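Local coordinates for protein maleate cis-trans isomerase (Pseudomonas putida, PDB 4FQ5) that binds maleate and probably catalyses its cis-trans isomerisation to fumarate, at residues 47-52 / 60-65; 134-139 / 249-254. The protein carries 1 engineered substitution. One frame throughout, in Å; residues are numbered along the deposited sequence.

Interaction 1: residues 47-52 / 60-65; sequences ALLKAR and FTFHSS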
ATOM      1  N   ALA A  47       9.087  -4.592   5.222  1.00 22.16           N
ATOM      2  CA  ALA A  47       8.057  -5.437   4.608  1.00 23.17           C
ATOM      3  C   ALA A  47       6.994  -5.836   5.645  1.00 23.82           C
ATOM      4  O   ALA A  47       5.810  -5.659   5.393  1.00 25.28           O
ATOM      5  CB  ALA A  47       8.669  -6.670   3.952  1.00 22.42           C
ATOM      6  N   LEU A  48       7.428  -6.341   6.805  1.00 23.76           N
ATOM      7  CA  LEU A  48       6.521  -6.746   7.891  1.00 24.54           C
ATOM      8  C   LEU A  48       5.616  -5.613   8.369  1.00 24.89           C
ATOM      9  O   LEU A  48       4.402  -5.794   8.518  1.00 25.08           O
ATOM     10  CB  LEU A  48       7.302  -7.285   9.097  1.00 24.88           C
ATOM     11  CG  LEU A  48       7.591  -8.775   9.361  1.00 26.05           C
ATOM     12  CD1 LEU A  48       6.653  -9.736   8.637  1.00 25.92           C
ATOM     13  CD2 LEU A  48       9.050  -9.138   9.146  1.00 26.79           C
ATOM     14  N   LEU A  49       6.211  -4.451   8.621  1.00 24.82           N
ATOM     15  CA  LEU A  49       5.478  -3.316   9.164  1.00 25.99           C
ATOM     16  C   LEU A  49       4.548  -2.676   8.122  1.00 26.18           C
ATOM     17  O   LEU A  49       3.510  -2.118   8.475  1.00 26.01           O
ATOM     18  CB  LEU A  49       6.451  -2.306   9.796  1.00 25.84           C
ATOM     19  CG  LEU A  49       6.714  -2.368  11.316  1.00 27.19           C
ATOM     20  CD1 LEU A  49       6.322  -3.673  12.000  1.00 27.21           C
ATOM     21  CD2 LEU A  49       8.140  -1.980  11.698  1.00 26.42           C
ATOM     22  N   LYS A  50       4.926  -2.778   6.848  1.00 26.70           N
ATOM     23  CA  LYS A  50       4.070  -2.388   5.720  1.00 28.45           C
ATOM     24  C   LYS A  50       2.806  -3.249   5.694  1.00 27.51           C
ATOM     25  O   LYS A  50       1.698  -2.739   5.494  1.00 27.22           O
ATOM     26  CB  LYS A  50       4.814  -2.583   4.399  1.00 30.90           C
ATOM     27  CG  LYS A  50       4.626  -1.475   3.379  1.00 35.40           C
ATOM     28  CD  LYS A  50       5.880  -0.609   3.274  1.00 37.81           C
ATOM     29  CE  LYS A  50       6.186   0.125   4.576  1.00 39.55           C
ATOM     30  NZ  LYS A  50       7.647   0.128   4.876  1.00 40.69           N
ATOM     31  N   ALA A  51       2.988  -4.559   5.882  1.00 26.09           N
ATOM     32  CA  ALA A  51       1.865  -5.487   6.022  1.00 25.57           C
ATOM     33  C   ALA A  51       1.003  -5.128   7.231  1.00 25.25           C
ATOM     34  O   ALA A  51      -0.228  -5.187   7.157  1.00 24.13           O
ATOM     35  CB  ALA A  51       2.351  -6.934   6.103  1.00 24.94           C
ATOM     36  N   ARG A  52       1.645  -4.731   8.338  1.00 25.18           N
ATOM     37  CA  ARG A  52       0.903  -4.341   9.542  1.00 25.75           C
ATOM     38  C   ARG A  52      -0.009  -3.128   9.287  1.00 26.51           C
ATOM     39  O   ARG A  52      -1.099  -3.032   9.862  1.00 26.71           O
ATOM     40  CB  ARG A  52       1.835  -4.060  10.720  1.00 25.19           C
ATOM     41  CG  ARG A  52       1.100  -3.941  12.047  1.00 25.18           C
ATOM     42  CD  ARG A  52       1.997  -3.434  13.167  1.00 24.77           C
ATOM     43  NE  ARG A  52       1.292  -3.452  14.449  1.00 25.25           N
ATOM     44  CZ  ARG A  52       0.566  -2.444  14.935  1.00 25.79           C
ATOM     45  NH1 ARG A  52       0.442  -1.300  14.249  1.00 25.51           N
ATOM     46  NH2 ARG A  52      -0.029  -2.576  16.115  1.00 25.74           N
ATOM     47  N   PHE A  60       4.808   3.781   9.877  1.00 27.59           N
ATOM     48  CA  PHE A  60       6.194   3.601  10.297  1.00 26.71           C
ATOM     49  C   PHE A  60       7.169   4.302   9.363  1.00 25.91           C
ATOM     50  O   PHE A  60       6.972   4.305   8.153  1.00 26.78           O
ATOM     51  CB  PHE A  60       6.522   2.107  10.403  1.00 25.70           C
ATOM     52  CG  PHE A  60       5.653   1.370  11.384  1.00 26.07           C
ATOM     53  CD1 PHE A  60       6.001   1.304  12.734  1.00 26.00           C
ATOM     54  CD2 PHE A  60       4.469   0.760  10.968  1.00 26.15           C
ATOM     55  CE1 PHE A  60       5.198   0.634  13.645  1.00 26.21           C
ATOM     56  CE2 PHE A  60       3.655   0.092  11.877  1.00 26.19           C
ATOM     57  CZ  PHE A  60       4.016   0.032  13.218  1.00 26.61           C
ATOM     58  N   THR A  61       8.197   4.928   9.929  1.00 24.86           N
ATOM     59  CA  THR A  61       9.326   5.422   9.129  1.00 23.83           C
ATOM     60  C   THR A  61      10.590   4.733   9.621  1.00 23.30           C
ATOM     61  O   THR A  61      10.683   4.365  10.798  1.00 22.75           O
ATOM     62  CB  THR A  61       9.493   6.956   9.204  1.00 24.21           C
ATOM     63  OG1 THR A  61       9.724   7.353  10.561  1.00 23.78           O
ATOM     64  CG2 THR A  61       8.260   7.670   8.679  1.00 24.79           C
ATOM     65  N   PHE A  62      11.551   4.549   8.721  1.00 22.89           N
ATOM     66  CA  PHE A  62      12.723   3.727   9.004  1.00 23.30           C
ATOM     67  C   PHE A  62      14.024   4.511   8.896  1.00 22.76           C
ATOM     68  O   PHE A  62      14.236   5.232   7.925  1.00 22.56           O
ATOM     69  CB  PHE A  62      12.719   2.473   8.121  1.00 23.68           C
ATOM     70  CG  PHE A  62      11.495   1.627   8.318  1.00 24.42           C
ATOM     71  CD1 PHE A  62      11.421   0.730   9.380  1.00 24.51           C
ATOM     72  CD2 PHE A  62      10.389   1.771   7.485  1.00 24.84           C
ATOM     73  CE1 PHE A  62      10.281  -0.032   9.588  1.00 24.79           C
ATOM     74  CE2 PHE A  62       9.241   1.009   7.691  1.00 24.79           C
ATOM     75  CZ  PHE A  62       9.192   0.107   8.743  1.00 24.22           C
ATOM     76  N   HIS A  63      14.870   4.359   9.913  1.00 22.01           N
ATOM     77  CA  HIS A  63      16.081   5.165  10.080  1.00 22.51           C
ATOM     78  C   HIS A  63      17.216   4.285  10.505  1.00 22.90           C
ATOM     79  O   HIS A  63      17.145   3.631  11.548  1.00 22.84           O
ATOM     80  CB  HIS A  63      15.815   6.263  11.112  1.00 22.47           C
ATOM     81  CG  HIS A  63      14.554   7.040  10.827  1.00 22.89           C
ATOM     82  ND1 HIS A  63      14.543   8.123  10.035  1.00 23.21           N
ATOM     83  CD2 HIS A  63      13.227   6.802  11.192  1.00 23.39           C
ATOM     84  CE1 HIS A  63      13.279   8.580   9.917  1.00 23.88           C
ATOM     85  NE2 HIS A  63      12.473   7.766  10.624  1.00 24.04           N
ATOM     86  N   SER A  64      18.270   4.249   9.694  1.00 22.81           N
ATOM     87  CA  SER A  64      19.385   3.335   9.933  1.00 23.79           C
ATOM     88  C   SER A  64      20.702   4.013  10.279  1.00 23.86           C
ATOM     89  O   SER A  64      20.975   5.139   9.855  1.00 23.61           O
ATOM     90  CB  SER A  64      19.611   2.430   8.715  1.00 23.53           C
ATOM     91  OG  SER A  64      18.498   1.585   8.508  1.00 25.13           O
ATOM     92  N   SER A  65      21.511   3.287  11.044  1.00 24.44           N
ATOM     93  CA  SER A  65      22.915   3.609  11.237  1.00 25.45           C
ATOM     94  C   SER A  65      23.715   2.331  10.991  1.00 25.37           C
ATOM     95  O   SER A  65      23.262   1.234  11.329  1.00 25.90           O
ATOM     96  CB  SER A  65      23.156   4.149  12.647  1.00 26.48           C
ATOM     97  OG  SER A  65      24.546   4.247  12.912  1.00 29.37           O
TER
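Leu49 packs against Phe60 and Phe62 in a buried, mainly apolar contact where the last turns of helix 41-52 run antiparallel to strand 59-67, an outermost strand of its four-stranded parallel sheet within the chain. The segment axes are 9.6 Å apart. Leu49 CG stands over the centre of the Phe60 ring, 3.7 Å from its centroid and only 5° off the normal, a CH-pi contact. The same leucine meets Phe62 differently: its CD2 comes to the ring edge, 3.6 Å from Phe62 CE1. Branched leucine can offer a methine to one ring and a methyl to the other, while the flat phenylalanines present it with a face and an edge.

Arg52 brings a buried charge to the contact. With CG anti to the backbone N (chi1 -168°) and the chain extended to NE, it carries its NH1 to the edge of Phe60, 4.0 Å from Phe60 CZ, the guanidinium nearly perpendicular to the ring. Its length lets it reach past the ring to a salt bridge from NH1 to Glu58 and a hydrogen bond from NH2 to the carbonyl of Pro259. The bent chain of partly exposed Lys50 brings NZ obliquely to Phe62, 3.4 Å from Phe62 CE2; NZ also makes a weak hydrogen bond to Pro46 O. The contact is helix-on-sheet packing within a beta-alpha-beta crossover, formed by strand 27-35, helix 41-52 and strand 59-67.

Interaction 2: residues 134-139 / 249-254; sequences PIITSA and TWAMLT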
ATOM      1  N   PRO A 134      13.603   2.589  24.024  1.00 30.98           N
ATOM      2  CA  PRO A 134      13.658   1.132  24.189  1.00 30.56           C
ATOM      3  C   PRO A 134      14.602   0.509  23.163  1.00 29.26           C
ATOM      4  O   PRO A 134      14.562   0.852  21.972  1.00 28.08           O
ATOM      5  CB  PRO A 134      12.207   0.672  23.975  1.00 30.94           C
ATOM      6  CG  PRO A 134      11.457   1.870  23.488  1.00 31.31           C
ATOM      7  CD  PRO A 134      12.222   3.089  23.898  1.00 31.65           C
ATOM      8  N   ILE A 135      15.464  -0.376  23.650  1.00 28.61           N
ATOM      9  CA  ILE A 135      16.494  -1.012  22.847  1.00 28.14           C
ATOM     10  C   ILE A 135      16.138  -2.483  22.696  1.00 27.92           C
ATOM     11  O   ILE A 135      15.793  -3.145  23.677  1.00 29.22           O
ATOM     12  CB  ILE A 135      17.888  -0.892  23.513  1.00 28.71           C
ATOM     13  CG1 ILE A 135      18.221   0.576  23.855  1.00 29.37           C
ATOM     14  CG2 ILE A 135      18.968  -1.548  22.656  1.00 28.11           C
ATOM     15  CD1 ILE A 135      18.554   1.469  22.671  1.00 28.41           C
ATOM     16  N   ILE A 136      16.186  -2.974  21.464  1.00 27.49           N
ATOM     17  CA  ILE A 136      15.985  -4.392  21.179  1.00 27.74           C
ATOM     18  C   ILE A 136      17.247  -4.881  20.481  1.00 27.42           C
ATOM     19  O   ILE A 136      17.803  -4.180  19.640  1.00 27.76           O
ATOM     20  CB  ILE A 136      14.722  -4.643  20.300  1.00 27.89           C
ATOM     21  CG1 ILE A 136      13.442  -4.565  21.143  1.00 28.40           C
ATOM     22  CG2 ILE A 136      14.725  -6.044  19.702  1.00 27.12           C
ATOM     23  CD1 ILE A 136      12.890  -3.175  21.356  1.00 29.66           C
ATOM     24  N   THR A 137      17.734  -6.051  20.874  1.00 27.31           N
ATOM     25  CA  THR A 137      18.720  -6.756  20.065  1.00 26.92           C
ATOM     26  C   THR A 137      18.027  -7.966  19.445  1.00 26.61           C
ATOM     27  O   THR A 137      17.132  -8.545  20.059  1.00 26.95           O
ATOM     28  CB  THR A 137      19.957  -7.211  20.876  1.00 26.88           C
ATOM     29  OG1 THR A 137      19.587  -8.255  21.783  1.00 27.69           O
ATOM     30  CG2 THR A 137      20.570  -6.035  21.658  1.00 27.56           C
ATOM     31  N   SER A 138      18.438  -8.323  18.231  1.00 27.06           N
ATOM     32  CA  SER A 138      17.974  -9.535  17.544  1.00 28.01           C
ATOM     33  C   SER A 138      18.144 -10.779  18.403  1.00 28.21           C
ATOM     34  O   SER A 138      17.264 -11.645  18.443  1.00 28.09           O
ATOM     35  CB  SER A 138      18.777  -9.744  16.269  1.00 28.73           C
ATOM     36  OG  SER A 138      18.461  -8.737  15.336  1.00 34.81           O
ATOM     37  N   ALA A 139      19.297 -10.865  19.062  1.00 27.72           N
ATOM     38  CA  ALA A 139      19.629 -12.005  19.909  1.00 28.32           C
ATOM     39  C   ALA A 139      18.629 -12.141  21.043  1.00 28.13           C
ATOM     40  O   ALA A 139      18.068 -13.217  21.250  1.00 28.76           O
ATOM     41  CB  ALA A 139      21.049 -11.885  20.447  1.00 28.06           C
ATOM     42  N   THR A 249      10.927  -7.663  15.123  1.00 24.89           N
ATOM     43  CA  THR A 249       9.758  -6.796  14.918  1.00 24.95           C
ATOM     44  C   THR A 249       8.699  -7.059  15.979  1.00 24.75           C
ATOM     45  O   THR A 249       8.061  -6.127  16.462  1.00 24.52           O
ATOM     46  CB  THR A 249       9.169  -6.782  13.472  1.00 25.89           C
ATOM     47  OG1 THR A 249       7.859  -7.355  13.443  1.00 28.58           O
ATOM     48  CG2 THR A 249      10.063  -7.428  12.456  1.00 24.35           C
ATOM     49  N   TRP A 250       8.546  -8.321  16.367  1.00 24.33           N
ATOM     50  CA  TRP A 250       7.701  -8.668  17.496  1.00 24.76           C
ATOM     51  C   TRP A 250       8.130  -7.917  18.737  1.00 25.28           C
ATOM     52  O   TRP A 250       7.298  -7.297  19.414  1.00 24.63           O
ATOM     53  CB  TRP A 250       7.693 -10.176  17.732  1.00 25.16           C
ATOM     54  CG  TRP A 250       6.953 -10.546  18.988  1.00 26.49           C
ATOM     55  CD1 TRP A 250       5.579 -10.718  19.150  1.00 26.93           C
ATOM     56  CD2 TRP A 250       7.528 -10.764  20.323  1.00 26.91           C
ATOM     57  NE1 TRP A 250       5.279 -11.023  20.459  1.00 27.64           N
ATOM     58  CE2 TRP A 250       6.399 -11.067  21.211  1.00 27.89           C
ATOM     59  CE3 TRP A 250       8.816 -10.746  20.849  1.00 27.17           C
ATOM     60  CZ2 TRP A 250       6.578 -11.336  22.562  1.00 28.62           C
ATOM     61  CZ3 TRP A 250       8.982 -11.014  22.215  1.00 28.12           C
ATOM     62  CH2 TRP A 250       7.885 -11.304  23.048  1.00 28.34           C
ATOM     63  N   ALA A 251       9.432  -7.933  19.025  1.00 25.05           N
ATOM     64  CA  ALA A 251       9.957  -7.262  20.221  1.00 26.12           C
ATOM     65  C   ALA A 251       9.832  -5.737  20.169  1.00 26.30           C
ATOM     66  O   ALA A 251       9.508  -5.109  21.173  1.00 27.25           O
ATOM     67  CB  ALA A 251      11.396  -7.687  20.494  1.00 25.36           C
ATOM     68  N   MET A 252      10.067  -5.150  18.999  1.00 26.97           N
ATOM     69  CA  MET A 252       9.876  -3.710  18.810  1.00 27.97           C
ATOM     70  C   MET A 252       8.421  -3.301  19.056  1.00 27.98           C
ATOM     71  O   MET A 252       8.151  -2.347  19.792  1.00 26.90           O
ATOM     72  CB  MET A 252      10.302  -3.286  17.405  1.00 28.73           C
ATOM     73  CG  MET A 252      11.797  -3.172  17.187  1.00 30.02           C
ATOM     74  SD  MET A 252      12.153  -2.877  15.443  1.00 33.36           S
ATOM     75  CE  MET A 252      13.847  -2.335  15.560  1.00 30.84           C
ATOM     76  N   LEU A 253       7.491  -4.027  18.434  1.00 27.63           N
ATOM     77  CA  LEU A 253       6.061  -3.782  18.629  1.00 28.63           C
ATOM     78  C   LEU A 253       5.659  -3.900  20.106  1.00 29.38           C
ATOM     79  O   LEU A 253       4.970  -3.023  20.639  1.00 29.55           O
ATOM     80  CB  LEU A 253       5.235  -4.743  17.772  1.00 28.00           C
ATOM     81  CG  LEU A 253       4.586  -4.352  16.431  1.00 28.57           C
ATOM     82  CD1 LEU A 253       4.984  -2.999  15.849  1.00 27.50           C
ATOM     83  CD2 LEU A 253       4.772  -5.481  15.423  1.00 27.61           C
ATOM     84  N   THR A 254       6.103  -4.970  20.766  1.00 29.75           N
ATOM     85  CA  THR A 254       5.762  -5.175  22.177  1.00 31.83           C
ATOM     86  C   THR A 254       6.353  -4.070  23.064  1.00 32.17           C
ATOM     87  O   THR A 254       5.714  -3.632  24.026  1.00 31.61           O
ATOM     88  CB  THR A 254       6.199  -6.559  22.704  1.00 33.07           C
ATOM     89  OG1 THR A 254       7.617  -6.694  22.586  1.00 35.24           O
ATOM     90  CG2 THR A 254       5.528  -7.675  21.929  1.00 32.80           C
TER
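Ile136 of strand 135-137 meets Ala251 and Met252 of helix 244-255, an example of the strand-against-helix packing of a two-lobed alpha/beta fold. The strand is outermost in one four-stranded parallel sheet of the chain, whereas the helix directly follows strand 241-243 of the other, and this last helix of the chain packs against a strand of the first sheet.

Ile136 makes up the whole strand side of the contact. Its CB points toward the helix but stays 4.5 Å from Ala251 CB, and the branches do the touching. CG1 and CG2 both come to 3.8 Å from Ala251 CB, which thus rests in the fork of the beta-branched side chain. CG1 lies anti to the carbonyl carbon (chi1 -78°), and from there CD1 reaches along the helix surface past Ala251 O to Met252, where it is 4.0 Å from Met252 CA. The flexible methionine takes a smaller share, its CG being 4.3 Å from Ile136 CD1.

A beta-branched residue fits an extended strand, and its two arms both lie against the helix. The small alanine lets that helix come close, bringing the CA atoms of Ile136 and Met252 to 6.6 Å. Ala141 of helix 138-149 touches both Ile136 and Ala251, extending the apolar patch. Beside it, Thr137 caps the start of helix 138-149 by a hydrogen bond to the backbone N of Gly140. On helix 244-255, Ala251 O also accepts a hydrogen bond from Thr254 OG1 at 2.8 Å, the hydroxyl approaching well to the side of the carbonyl (107° at the oxygen) and out of its plane.

Overall arrangement
Both contacts are buried and both press a helix against an outermost strand of the same parallel sheet, at its two ends: 59-67 in interaction 1, 135-137 in interaction 2. Interaction 2 is the more central, its centre about 8 Å from that of the chain against about 14 Å for interaction 1, and is apolar throughout. Interaction 1 uses aromatic rings, a buried arginine and a lysine at its rim; its strand also meets a second subunit, for instance through His63 and Glu42 of that subunit. One is local in sequence, the other joins parts 110 residues apart. Their helices touch directly, Leu253 packing on Leu49 and Arg52 and Leu48 on Thr249; Leu253 also reaches Phe60 of the strand.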